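Local coordinates for protein fiber (Human adenovirus 35, PDB 2QLK) that forms the trimeric head of the viral fibre, which attaches the virus to host cells by binding the receptor CD46, at residues A[148-152]-A[153-157]. Numbering follows the deposited sequence.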
loop_
_atom_site.group_PDB
_atom_site.type_symbol
_atom_site.label_atom_id
_atom_site.label_comp_id
_atom_site.label_asym_id
_atom_site.label_seq_id
_atom_site.Cartn_x
_atom_site.Cartn_y
_atom_site.Cartn_z
ATOM N N TYR A 148 3.389 5.850 10.614
ATOM C CA TYR A 148 4.327 6.271 11.635
ATOM C C TYR A 148 4.359 7.705 12.076
ATOM O O TYR A 148 3.937 8.618 11.371
ATOM C CB TYR A 148 5.757 5.903 11.190
ATOM C CG TYR A 148 5.930 4.472 10.764
ATOM C CD1 TYR A 148 5.436 4.027 9.525
ATOM C CD2 TYR A 148 6.494 3.532 11.635
ATOM C CE1 TYR A 148 5.485 2.692 9.180
ATOM C CE2 TYR A 148 6.544 2.194 11.304
ATOM C CZ TYR A 148 6.037 1.777 10.082
ATOM O OH TYR A 148 6.064 0.447 9.751
ATOM N N TYR A 149 4.902 7.890 13.271
ATOM C CA TYR A 149 5.105 9.210 13.837
ATOM C C TYR A 149 6.622 9.332 14.024
ATOM O O TYR A 149 7.263 8.447 14.597
ATOM C CB TYR A 149 4.448 9.351 15.210
ATOM C CG TYR A 149 4.777 10.680 15.842
ATOM C CD1 TYR A 149 4.328 11.858 15.263
ATOM C CD2 TYR A 149 5.587 10.767 16.977
ATOM C CE1 TYR A 149 4.672 13.100 15.778
ATOM C CE2 TYR A 149 5.942 12.027 17.523
ATOM C CZ TYR A 149 5.472 13.184 16.907
ATOM O OH TYR A 149 5.758 14.441 17.413
ATOM N N MET A 150 7.174 10.434 13.538
ATOM C CA MET A 150 8.596 10.751 13.637
ATOM C C MET A 150 8.760 11.753 14.802
ATOM O O MET A 150 8.188 12.853 14.779
ATOM C CB MET A 150 9.046 11.369 12.306
ATOM C CG MET A 150 10.517 11.680 12.168
ATOM S SD MET A 150 10.922 11.969 10.411
ATOM C CE MET A 150 11.822 10.507 10.073
ATOM N N THR A 151 9.512 11.373 15.831
ATOM C CA THR A 151 9.694 12.261 16.993
ATOM C C THR A 151 10.473 13.500 16.604
ATOM O O THR A 151 11.315 13.469 15.708
ATOM C CB THR A 151 10.436 11.578 18.144
ATOM O OG1 THR A 151 11.840 11.551 17.864
ATOM C CG2 THR A 151 9.932 10.162 18.310
ATOM N N SER A 152 10.173 14.583 17.304
ATOM C CA SER A 152 10.768 15.877 17.066
ATOM C C SER A 152 12.217 15.994 17.523
ATOM O O SER A 152 12.923 16.885 17.075
ATOM C CB SER A 152 9.947 16.943 17.781
ATOM O OG SER A 152 10.045 16.749 19.183
ATOM N N TYR A 153 12.670 15.118 18.411
ATOM C CA TYR A 153 14.047 15.237 18.886
ATOM C C TYR A 153 15.083 14.367 18.178
ATOM O O TYR A 153 15.967 14.885 17.500
ATOM C CB TYR A 153 14.111 15.014 20.406
ATOM C CG TYR A 153 13.303 13.846 20.935
ATOM C CD1 TYR A 153 13.647 12.535 20.626
ATOM C CD2 TYR A 153 12.207 14.055 21.771
ATOM C CE1 TYR A 153 12.927 11.461 21.135
ATOM C CE2 TYR A 153 11.479 12.985 22.288
ATOM C CZ TYR A 153 11.848 11.689 21.964
ATOM O OH TYR A 153 11.156 10.616 22.478
ATOM N N ASP A 154 14.973 13.052 18.330
ATOM C CA ASP A 154 15.923 12.141 17.708
ATOM C C ASP A 154 15.382 11.578 16.411
ATOM O O ASP A 154 15.984 10.682 15.827
ATOM C CB ASP A 154 16.274 10.986 18.654
ATOM C CG ASP A 154 15.053 10.205 19.111
ATOM O OD1 ASP A 154 14.120 10.000 18.305
ATOM O OD2 ASP A 154 15.029 9.781 20.280
ATOM N N ARG A 155 14.233 12.096 15.978
ATOM C CA ARG A 155 13.595 11.677 14.734
ATOM C C ARG A 155 13.349 10.187 14.633
ATOM O O ARG A 155 13.400 9.623 13.544
ATOM C CB ARG A 155 14.419 12.111 13.513
ATOM C CG ARG A 155 14.495 13.612 13.258
ATOM C CD ARG A 155 13.131 14.277 13.095
ATOM N NE ARG A 155 13.284 15.660 12.632
ATOM C CZ ARG A 155 12.298 16.551 12.536
ATOM N NH1 ARG A 155 11.056 16.224 12.874
ATOM N NH2 ARG A 155 12.559 17.777 12.092
ATOM N N SER A 156 13.089 9.532 15.753
ATOM C CA SER A 156 12.813 8.115 15.689
ATOM C C SER A 156 11.346 7.906 15.298
ATOM O O SER A 156 10.509 8.800 15.440
ATOM C CB SER A 156 13.133 7.442 17.023
ATOM O OG SER A 156 12.414 8.018 18.088
ATOM N N LEU A 157 11.065 6.719 14.784
ATOM C CA LEU A 157 9.740 6.355 14.334
ATOM C C LEU A 157 8.939 5.526 15.301
ATOM O O LEU A 157 9.397 4.497 15.817
ATOM C CB LEU A 157 9.821 5.591 13.014
ATOM C CG LEU A 157 10.355 6.380 11.816
ATOM C CD1 LEU A 157 10.312 5.515 10.562
ATOM C CD2 LEU A 157 9.510 7.627 11.628
#
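Thr151 OG1 donates to Asp154 OD1 over 2.8 Å, coming in from above the carboxylate plane. Two more donors grip the same oxygen: Ser156 OG on its syn side, 2.6 Å from OD1, and Ser156 N, which closes an Asx turn. Three bonds on OD1 help fix the rotation of the carboxylate and would probably favour its charged form. On the backbone, Thr151 N donates to Ser156 O in a nearly straight bond (2.8 Å, 166° at the hydrogen).

Thr151 also lays CB over one face of the Tyr153 ring, off toward the rim, a CH-pi contact 4.1 Å from the centroid; this ring is poorly ordered. On the other flank a chi1 of -176° swings Met150 CG away from the backbone N and carries it past Arg155 CD at 3.8 Å, and Met150 CB touches Leu157 CD2, also at 3.8 Å. Arg155 NH2 is bound by Thr135 O of the second subunit, whose His144 packs on Met150 and Leu157. Glu192 takes the hydroxyls of Tyr149 and Ser152.

Met150 and Leu157 make an antiparallel non-hydrogen-bonded pair, and the chain reverses between them: a beta hairpin joining strands 142-150 and 157-166 in one of the knob's two antiparallel sheets, its loop tied across by Thr151 and shaped by the Asx turn at Asp154.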